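Peptidase M42 (Thaumarchaeota archaeon SCGC AB-539-E09, PDB 5DS0) is an M42-family metallopeptidase, a TET aminopeptidase that probably assembles as a twelve-subunit particle and removes residues from the N-termini of peptides using two metal ions. Local coordinates at residues M175-F179 and D180-G184; G89-W92 and S93-L97; K348-L352 and E353-G357. One frame throughout, in Å; residues are numbered along the deposited sequence.

Contact 1: M175-F179 and D180-G184; sequences MGKAF and DDRIG. With CO (cobalt (II) ion), chain U; CO (cobalt (II) ion), chain T.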
loop_
_atom_site.group_PDB
_atom_site.type_symbol
_atom_site.label_atom_id
_atom_site.label_comp_id
_atom_site.label_asym_id
_atom_site.label_seq_id
_atom_site.Cartn_x
_atom_site.Cartn_y
_atom_site.Cartn_z
HETATM N N MSE C 175 7.297 -40.053 -20.294
HETATM C CA MSE C 175 7.377 -38.599 -20.390
HETATM C C MSE C 175 6.667 -38.136 -21.624
HETATM O O MSE C 175 6.929 -38.630 -22.714
HETATM C CB MSE C 175 8.830 -38.190 -20.483
HETATM C CG MSE C 175 9.027 -36.677 -20.493
HETATM SE SE MSE C 175 10.981 -36.326 -20.435
HETATM C CE MSE C 175 11.093 -34.368 -20.538
ATOM N N GLY C 176 5.762 -37.175 -21.461
ATOM C CA GLY C 176 4.994 -36.642 -22.563
ATOM C C GLY C 176 3.772 -35.893 -22.102
ATOM O O GLY C 176 3.639 -35.551 -20.929
ATOM N N LYS C 177 2.900 -35.564 -23.045
ATOM C CA LYS C 177 1.715 -34.759 -22.737
ATOM C C LYS C 177 0.489 -35.640 -22.690
ATOM O O LYS C 177 0.543 -36.825 -23.003
ATOM C CB LYS C 177 1.508 -33.678 -23.789
ATOM C CG LYS C 177 1.012 -34.204 -25.135
ATOM C CD LYS C 177 0.758 -33.074 -26.112
ATOM C CE LYS C 177 0.492 -33.584 -27.515
ATOM N NZ LYS C 177 -0.907 -34.052 -27.643
ATOM N N ALA C 178 -0.612 -35.043 -22.263
ATOM C CA ALA C 178 -1.931 -35.660 -22.327
ATOM C C ALA C 178 -2.118 -36.925 -21.497
ATOM O O ALA C 178 -3.101 -37.642 -21.694
ATOM C CB ALA C 178 -2.309 -35.916 -23.776
ATOM N N PHE C 179 -1.220 -37.206 -20.553
ATOM C CA PHE C 179 -1.454 -38.320 -19.645
ATOM C C PHE C 179 -2.839 -38.169 -19.021
ATOM O O PHE C 179 -3.538 -39.153 -18.859
ATOM C CB PHE C 179 -0.398 -38.399 -18.557
ATOM C CG PHE C 179 0.947 -38.844 -19.048
ATOM C CD1 PHE C 179 1.075 -39.954 -19.859
ATOM C CD2 PHE C 179 2.092 -38.175 -18.664
ATOM C CE1 PHE C 179 2.314 -40.369 -20.296
ATOM C CE2 PHE C 179 3.334 -38.590 -19.100
ATOM C CZ PHE C 179 3.441 -39.681 -19.926
ATOM N N ASP C 180 -3.218 -36.939 -18.689
ATOM C CA ASP C 180 -4.546 -36.621 -18.220
ATOM C C ASP C 180 -5.412 -36.426 -19.443
ATOM O O ASP C 180 -5.322 -35.374 -20.072
ATOM C CB ASP C 180 -4.482 -35.332 -17.401
ATOM C CG ASP C 180 -5.826 -34.882 -16.883
ATOM O OD1 ASP C 180 -6.803 -35.667 -16.924
ATOM O OD2 ASP C 180 -5.901 -33.718 -16.421
ATOM N N ASP C 181 -6.258 -37.390 -19.816
ATOM C CA ASP C 181 -6.466 -38.649 -19.104
ATOM C C ASP C 181 -6.411 -39.839 -20.077
ATOM O O ASP C 181 -7.180 -40.794 -19.975
ATOM C CB ASP C 181 -7.793 -38.596 -18.368
ATOM C CG ASP C 181 -8.037 -39.802 -17.460
ATOM O OD1 ASP C 181 -7.072 -40.494 -17.069
ATOM O OD2 ASP C 181 -9.221 -40.027 -17.138
ATOM N N ARG C 182 -5.474 -39.775 -21.016
ATOM C CA ARG C 182 -5.306 -40.842 -21.987
ATOM C C ARG C 182 -4.669 -42.044 -21.326
ATOM O O ARG C 182 -4.883 -43.176 -21.772
ATOM C CB ARG C 182 -4.515 -40.364 -23.199
ATOM C CG ARG C 182 -5.367 -39.462 -24.081
ATOM C CD ARG C 182 -4.601 -38.781 -25.198
ATOM N NE ARG C 182 -5.324 -37.614 -25.689
ATOM C CZ ARG C 182 -4.834 -36.714 -26.539
ATOM N NH1 ARG C 182 -3.616 -36.850 -27.045
ATOM N NH2 ARG C 182 -5.573 -35.668 -26.896
ATOM N N ILE C 183 -3.941 -41.824 -20.235
ATOM C CA ILE C 183 -3.425 -42.942 -19.475
ATOM C C ILE C 183 -4.578 -43.709 -18.836
ATOM O O ILE C 183 -4.525 -44.933 -18.748
ATOM C CB ILE C 183 -2.384 -42.527 -18.413
ATOM C CG1 ILE C 183 -1.572 -43.736 -17.963
ATOM C CG2 ILE C 183 -3.046 -41.906 -17.202
ATOM C CD1 ILE C 183 -0.693 -44.342 -19.053
ATOM N N GLY C 184 -5.626 -43.007 -18.415
ATOM C CA GLY C 184 -6.832 -43.668 -17.908
ATOM C C GLY C 184 -7.552 -44.457 -18.994
ATOM O O GLY C 184 -8.011 -45.576 -18.761
HETATM CO CO CO U . -7.389 -32.620 -16.173
HETATM CO CO CO T . -8.589 -35.285 -16.112
#

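Contact 2: G89-W92 and S93-L97; sequences GGWW and SQVLL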
loop_
_atom_site.group_PDB
_atom_site.type_symbol
_atom_site.label_atom_id
_atom_site.label_comp_id
_atom_site.label_asym_id
_atom_site.label_seq_id
_atom_site.Cartn_x
_atom_site.Cartn_y
_atom_site.Cartn_z
ATOM N N GLY C 89 -9.685 -25.668 -21.218
ATOM C CA GLY C 89 -9.342 -26.370 -19.978
ATOM C C GLY C 89 -8.464 -25.472 -19.142
ATOM O O GLY C 89 -8.044 -24.415 -19.595
ATOM N N GLY C 90 -8.206 -25.891 -17.913
ATOM C CA GLY C 90 -7.494 -25.061 -16.950
ATOM C C GLY C 90 -6.001 -25.122 -17.154
ATOM O O GLY C 90 -5.415 -26.201 -17.095
ATOM N N TRP C 91 -5.394 -23.964 -17.405
ATOM C CA TRP C 91 -3.947 -23.818 -17.542
ATOM C C TRP C 91 -3.426 -22.830 -16.514
ATOM O O TRP C 91 -4.061 -21.843 -16.239
ATOM C CB TRP C 91 -3.597 -23.235 -18.914
ATOM C CG TRP C 91 -3.656 -24.165 -20.051
ATOM C CD1 TRP C 91 -4.710 -24.384 -20.874
ATOM C CD2 TRP C 91 -2.593 -24.978 -20.537
ATOM N NE1 TRP C 91 -4.379 -25.305 -21.837
ATOM C CE2 TRP C 91 -3.080 -25.687 -21.646
ATOM C CE3 TRP C 91 -1.277 -25.181 -20.140
ATOM C CZ2 TRP C 91 -2.295 -26.587 -22.359
ATOM C CZ3 TRP C 91 -0.502 -26.067 -20.855
ATOM C CH2 TRP C 91 -1.011 -26.759 -21.946
ATOM N N TRP C 92 -2.244 -23.083 -15.981
ATOM C CA TRP C 92 -1.529 -22.076 -15.211
ATOM C C TRP C 92 -0.714 -21.215 -16.172
ATOM O O TRP C 92 0.071 -21.750 -16.962
ATOM C CB TRP C 92 -0.600 -22.763 -14.216
ATOM C CG TRP C 92 0.060 -21.852 -13.235
ATOM C CD1 TRP C 92 -0.351 -20.626 -12.861
ATOM C CD2 TRP C 92 1.233 -22.136 -12.477
ATOM N NE1 TRP C 92 0.503 -20.104 -11.922
ATOM C CE2 TRP C 92 1.487 -21.019 -11.670
ATOM C CE3 TRP C 92 2.096 -23.229 -12.407
ATOM C CZ2 TRP C 92 2.567 -20.958 -10.802
ATOM C CZ3 TRP C 92 3.160 -23.171 -11.543
ATOM C CH2 TRP C 92 3.391 -22.045 -10.751
ATOM N N SER C 93 -0.873 -19.897 -16.115
ATOM C CA SER C 93 -0.232 -19.035 -17.106
ATOM C C SER C 93 1.298 -19.176 -17.068
ATOM O O SER C 93 1.967 -19.098 -18.103
ATOM C CB SER C 93 -0.636 -17.584 -16.910
ATOM O OG SER C 93 0.011 -17.042 -15.769
ATOM N N GLN C 94 1.844 -19.456 -15.894
ATOM C CA GLN C 94 3.300 -19.481 -15.739
ATOM C C GLN C 94 4.049 -20.627 -16.448
ATOM O O GLN C 94 5.273 -20.558 -16.600
ATOM C CB GLN C 94 3.645 -19.443 -14.268
ATOM C CG GLN C 94 3.061 -18.211 -13.589
ATOM C CD GLN C 94 3.892 -17.740 -12.401
ATOM O OE1 GLN C 94 5.125 -17.689 -12.477
ATOM N NE2 GLN C 94 3.230 -17.406 -11.303
ATOM N N VAL C 95 3.314 -21.641 -16.909
ATOM C CA VAL C 95 3.900 -22.722 -17.725
ATOM C C VAL C 95 3.748 -22.538 -19.246
ATOM O O VAL C 95 4.122 -23.423 -19.994
ATOM C CB VAL C 95 3.327 -24.112 -17.369
ATOM C CG1 VAL C 95 3.566 -24.445 -15.917
ATOM C CG2 VAL C 95 1.833 -24.209 -17.694
ATOM N N LEU C 96 3.220 -21.401 -19.692
ATOM C CA LEU C 96 2.894 -21.204 -21.093
ATOM C C LEU C 96 3.978 -20.534 -21.926
ATOM O O LEU C 96 4.274 -20.993 -23.017
ATOM C CB LEU C 96 1.613 -20.388 -21.217
ATOM C CG LEU C 96 0.322 -21.038 -20.722
ATOM C CD1 LEU C 96 -0.832 -20.047 -20.826
ATOM C CD2 LEU C 96 0.008 -22.302 -21.511
ATOM N N LEU C 97 4.525 -19.422 -21.460
ATOM C CA LEU C 97 5.502 -18.669 -22.252
ATOM C C LEU C 97 6.664 -19.502 -22.737
ATOM O O LEU C 97 7.253 -20.293 -21.979
ATOM C CB LEU C 97 6.069 -17.497 -21.466
ATOM C CG LEU C 97 5.236 -16.216 -21.487
ATOM C CD1 LEU C 97 6.001 -15.096 -20.795
ATOM C CD2 LEU C 97 4.874 -15.801 -22.905
#

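Contact 3: K348-L352 and E353-G357; sequences KRLDL and ETVEG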
loop_
_atom_site.group_PDB
_atom_site.type_symbol
_atom_site.label_atom_id
_atom_site.label_comp_id
_atom_site.label_asym_id
_atom_site.label_seq_id
_atom_site.Cartn_x
_atom_site.Cartn_y
_atom_site.Cartn_z
ATOM N N LYS C 348 -13.746 -58.746 -11.988
ATOM C CA LYS C 348 -13.969 -60.153 -11.683
ATOM C C LYS C 348 -14.987 -60.351 -10.570
ATOM O O LYS C 348 -15.819 -61.249 -10.656
ATOM C CB LYS C 348 -12.660 -60.839 -11.298
ATOM C CG LYS C 348 -11.836 -61.295 -12.497
ATOM C CD LYS C 348 -10.420 -61.765 -12.166
ATOM C CE LYS C 348 -10.419 -63.080 -11.429
ATOM N NZ LYS C 348 -9.126 -63.255 -10.715
ATOM N N ARG C 349 -14.948 -59.490 -9.552
ATOM C CA ARG C 349 -15.751 -59.667 -8.340
ATOM C C ARG C 349 -17.031 -58.831 -8.256
ATOM O O ARG C 349 -17.791 -58.945 -7.291
ATOM C CB ARG C 349 -14.893 -59.369 -7.120
ATOM C CG ARG C 349 -13.797 -60.384 -6.865
ATOM C CD ARG C 349 -12.797 -59.847 -5.844
ATOM N NE ARG C 349 -11.690 -60.767 -5.597
ATOM C CZ ARG C 349 -10.698 -61.020 -6.451
ATOM N NH1 ARG C 349 -10.640 -60.430 -7.648
ATOM N NH2 ARG C 349 -9.754 -61.889 -6.111
ATOM N N LEU C 350 -17.282 -57.991 -9.251
ATOM C CA LEU C 350 -18.464 -57.113 -9.213
ATOM C C LEU C 350 -19.695 -57.801 -9.803
ATOM O O LEU C 350 -20.125 -57.479 -10.908
ATOM C CB LEU C 350 -18.189 -55.783 -9.934
ATOM C CG LEU C 350 -17.317 -54.762 -9.195
ATOM C CD1 LEU C 350 -16.895 -53.652 -10.138
ATOM C CD2 LEU C 350 -18.035 -54.167 -7.991
ATOM N N ASP C 351 -20.237 -58.770 -9.065
ATOM C CA ASP C 351 -21.468 -59.455 -9.477
ATOM C C ASP C 351 -22.684 -58.649 -9.022
ATOM O O ASP C 351 -22.539 -57.679 -8.289
ATOM C CB ASP C 351 -21.513 -60.904 -8.952
ATOM C CG ASP C 351 -21.336 -61.004 -7.443
ATOM O OD1 ASP C 351 -21.445 -59.972 -6.752
ATOM O OD2 ASP C 351 -21.089 -62.116 -6.942
ATOM N N LEU C 352 -23.872 -59.060 -9.455
ATOM C CA LEU C 352 -25.098 -58.335 -9.131
ATOM C C LEU C 352 -25.316 -58.178 -7.626
ATOM O O LEU C 352 -25.735 -57.126 -7.159
ATOM C CB LEU C 352 -26.315 -59.021 -9.763
ATOM C CG LEU C 352 -27.636 -58.230 -9.712
ATOM C CD1 LEU C 352 -27.618 -56.996 -10.615
ATOM C CD2 LEU C 352 -28.822 -59.123 -10.066
ATOM N N GLU C 353 -25.027 -59.225 -6.864
ATOM C CA GLU C 353 -25.274 -59.205 -5.421
ATOM C C GLU C 353 -24.380 -58.193 -4.689
ATOM O O GLU C 353 -24.861 -57.415 -3.866
ATOM C CB GLU C 353 -25.107 -60.610 -4.842
ATOM C CG GLU C 353 -25.233 -60.680 -3.325
ATOM C CD GLU C 353 -24.966 -62.072 -2.771
ATOM O OE1 GLU C 353 -24.556 -62.969 -3.544
ATOM O OE2 GLU C 353 -25.159 -62.266 -1.551
ATOM N N THR C 354 -23.085 -58.212 -4.997
ATOM C CA THR C 354 -22.123 -57.269 -4.420
ATOM C C THR C 354 -22.514 -55.820 -4.710
ATOM O O THR C 354 -22.455 -54.971 -3.821
ATOM C CB THR C 354 -20.700 -57.507 -4.965
ATOM O OG1 THR C 354 -20.300 -58.857 -4.711
ATOM C CG2 THR C 354 -19.702 -56.586 -4.303
ATOM N N VAL C 355 -22.918 -55.560 -5.949
ATOM C CA VAL C 355 -23.275 -54.222 -6.394
ATOM C C VAL C 355 -24.560 -53.701 -5.749
ATOM O O VAL C 355 -24.642 -52.525 -5.383
ATOM C CB VAL C 355 -23.408 -54.170 -7.927
ATOM C CG1 VAL C 355 -23.942 -52.821 -8.402
ATOM C CG2 VAL C 355 -22.060 -54.454 -8.580
ATOM N N GLU C 356 -25.565 -54.555 -5.604
ATOM C CA GLU C 356 -26.777 -54.151 -4.895
ATOM C C GLU C 356 -26.473 -53.891 -3.416
ATOM O O GLU C 356 -27.114 -53.038 -2.798
ATOM C CB GLU C 356 -27.890 -55.191 -5.058
ATOM C CG GLU C 356 -28.434 -55.248 -6.478
ATOM C CD GLU C 356 -29.526 -56.289 -6.680
ATOM O OE1 GLU C 356 -29.450 -57.387 -6.063
ATOM O OE2 GLU C 356 -30.456 -56.016 -7.484
ATOM N N GLY C 357 -25.484 -54.603 -2.866
ATOM C CA GLY C 357 -25.038 -54.396 -1.486
ATOM C C GLY C 357 -24.375 -53.050 -1.208
ATOM O O GLY C 357 -24.161 -52.689 -0.058
#

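Contact 1: M175-F179 and D180-G184
The guanidinium of Arg182 lies flat against Ala178, whose CB sits over one face, toward the rim, 3.6 Å from NH1. Lys177 NZ comes to the same group obliquely, 3.9 Å from NH1. These two cations gather round a shared anion: Glu69 forms salt bridges with both, while carbonyls of Leu13 and Ala16 in the N-terminal part of the chain take further N-H groups, and Thr67 O receives NE. Arg182 is extended from CG to NE, which carries the guanidinium back along the chain to the alanine one turn earlier. The Phe179 ring turns its edge to the backbone N of Met175, which lies in the ring plane. The Asp180 carboxylate spreads its two oxygens between two cobalt ions, OD2 at 1.9 Å from one and OD1 at 2.0 Å from the other. Its CG is anti to the backbone N (chi1 179°), which swings the carboxylate off the helix start into the metal site. Glu215 and His325 complete the site at OD2; His66, Glu214 and Glu237 belong to the one at OD1. A cis peptide joins Asp180 to Asp181, and Asp181 OD2 accepts a hydrogen bond from the backbone N of His66, which probably helps to place that metal-binding histidine. Helical bonds begin with Arg182 N to Ala178 O at 3.3 Å and Ile183 N to Phe179 O at 3.0 Å, and Ala178 holds the N-cap position. A bridging aspartate followed by a cis peptide, set at a strand-to-helix turn, is characteristic of the two-metal active site of M42 aminopeptidases and their clan relatives.

Contact 2: G89-W92 and S93-L97
Trp91 packs on Val95 and Leu96, Trp92 on Gln94 and Val95, and apolar contact does most of the work. Leu96 CD2 approaches Trp91 obliquely, 3.4 Å from CE3, while Val95 CG2 stands at the edge of the same ring, near its plane, 4.1 Å from CE3. The other branch of Val95, CG1, goes to Trp92, 4.0 Å from CE3, so one valine is shared by both tryptophans. A CH-pi contact covers a face of Trp92: Gln94 CB sits 4.0 Å from the centroid of the five-membered ring, 20° off its normal. The indole is brought there by a first torsion that sets CG opposite the backbone N (chi1 -172°). Gln94 runs on across the indole obliquely, its CG 3.6 Å from Trp92 NE1, with its amide plane 55° from the ring. Were Trp92 replaced by an alanine, the aliphatic part of Gln94 would probably lose its cover, Val95 CG1 would lose its neighbour, and a gap would be likely beside Pro119 of the second subunit. Among polar contacts, Val95 N donates to Trp92 O at 3.2 Å, the donor standing above the carbonyl plane, and Leu96 N donates to Ser93 O; together they wind the short 3-10 turn. The amide of Gln94 binds the backbone of the second subunit, at Lys129 O and Val131 N. Gly90 O accepts from metal-binding His325. The loop links strands 82-88 and 100-105 of the antiparallel barrel, and Trp91 ties it to strand 71-77, its NE1 bonded to Gly71 O and its ring stacked on Phe72.

Contact 3: K348-L352 and E353-G357
Asp351 OD1 is gripped twice by Thr354: the hydroxyl OG1 donates to it at 2.6 Å and the backbone N at 3.0 Å, the latter with an N-H...O angle of 159°. Both donors use the syn side of the oxygen, yet they arrive from opposite faces of the carboxylate plane, each tilted well out of it. Asp351 is the N-cap of helix 352-356, and its first torsion (chi1 55°) places CG between the backbone N and the carbonyl carbon, which folds the carboxylate over the first turn. The negative charge at this helix start would probably be favoured by the helix dipole, and two donors on OD1 probably restrict rotation of the Asp351 carboxylate. OG1 lies beside the backbone N of Thr354, and this lets one residue present hydroxyl and amide to the same acceptor. Backbone bonds continue the turn: Val355 N to Asp351 O at 3.2 Å and Glu356 N to Leu352 O at 3.0 Å. Packing is modest. Leu350 CD2 meets Val355 CG2 at 4.1 Å, the two side chains crossing at about a right angle, and on the exposed side Leu352 CG lies 4.1 Å from Glu356 CD. Leu350 centres an inverse gamma turn, marked by a weak bond from Asp351 N to Arg349 O, which redirects the chain from the long helix 333-349 into the short one. Leu350 and Thr354 rest on Phe278 of helix 273-285, Val355 reaches Pro59 ahead of strand 60-66, and Leu350 O accepts from Asn204 just before strand 205-211.

Contact 1 is the buried one, about 6 Å from the chain's centre to its own, and its chemistry is that of charged groups and metals. Contact 2, centred about 17 Å from contact 1, belongs to a barrel loop at a subunit interface and relies on aromatic and aliphatic surfaces; His325 connects this loop with the metal site. Contact 3 lies at the surface, its centre about 27 Å from that of the chain and on the other side of it from contact 2; several of its residues are exposed, and it rests on helix-capping hydrogen bonds with little apolar packing. Contacts 1 and 3 both start helices, but one begins at an alanine cap and the other at an aspartate.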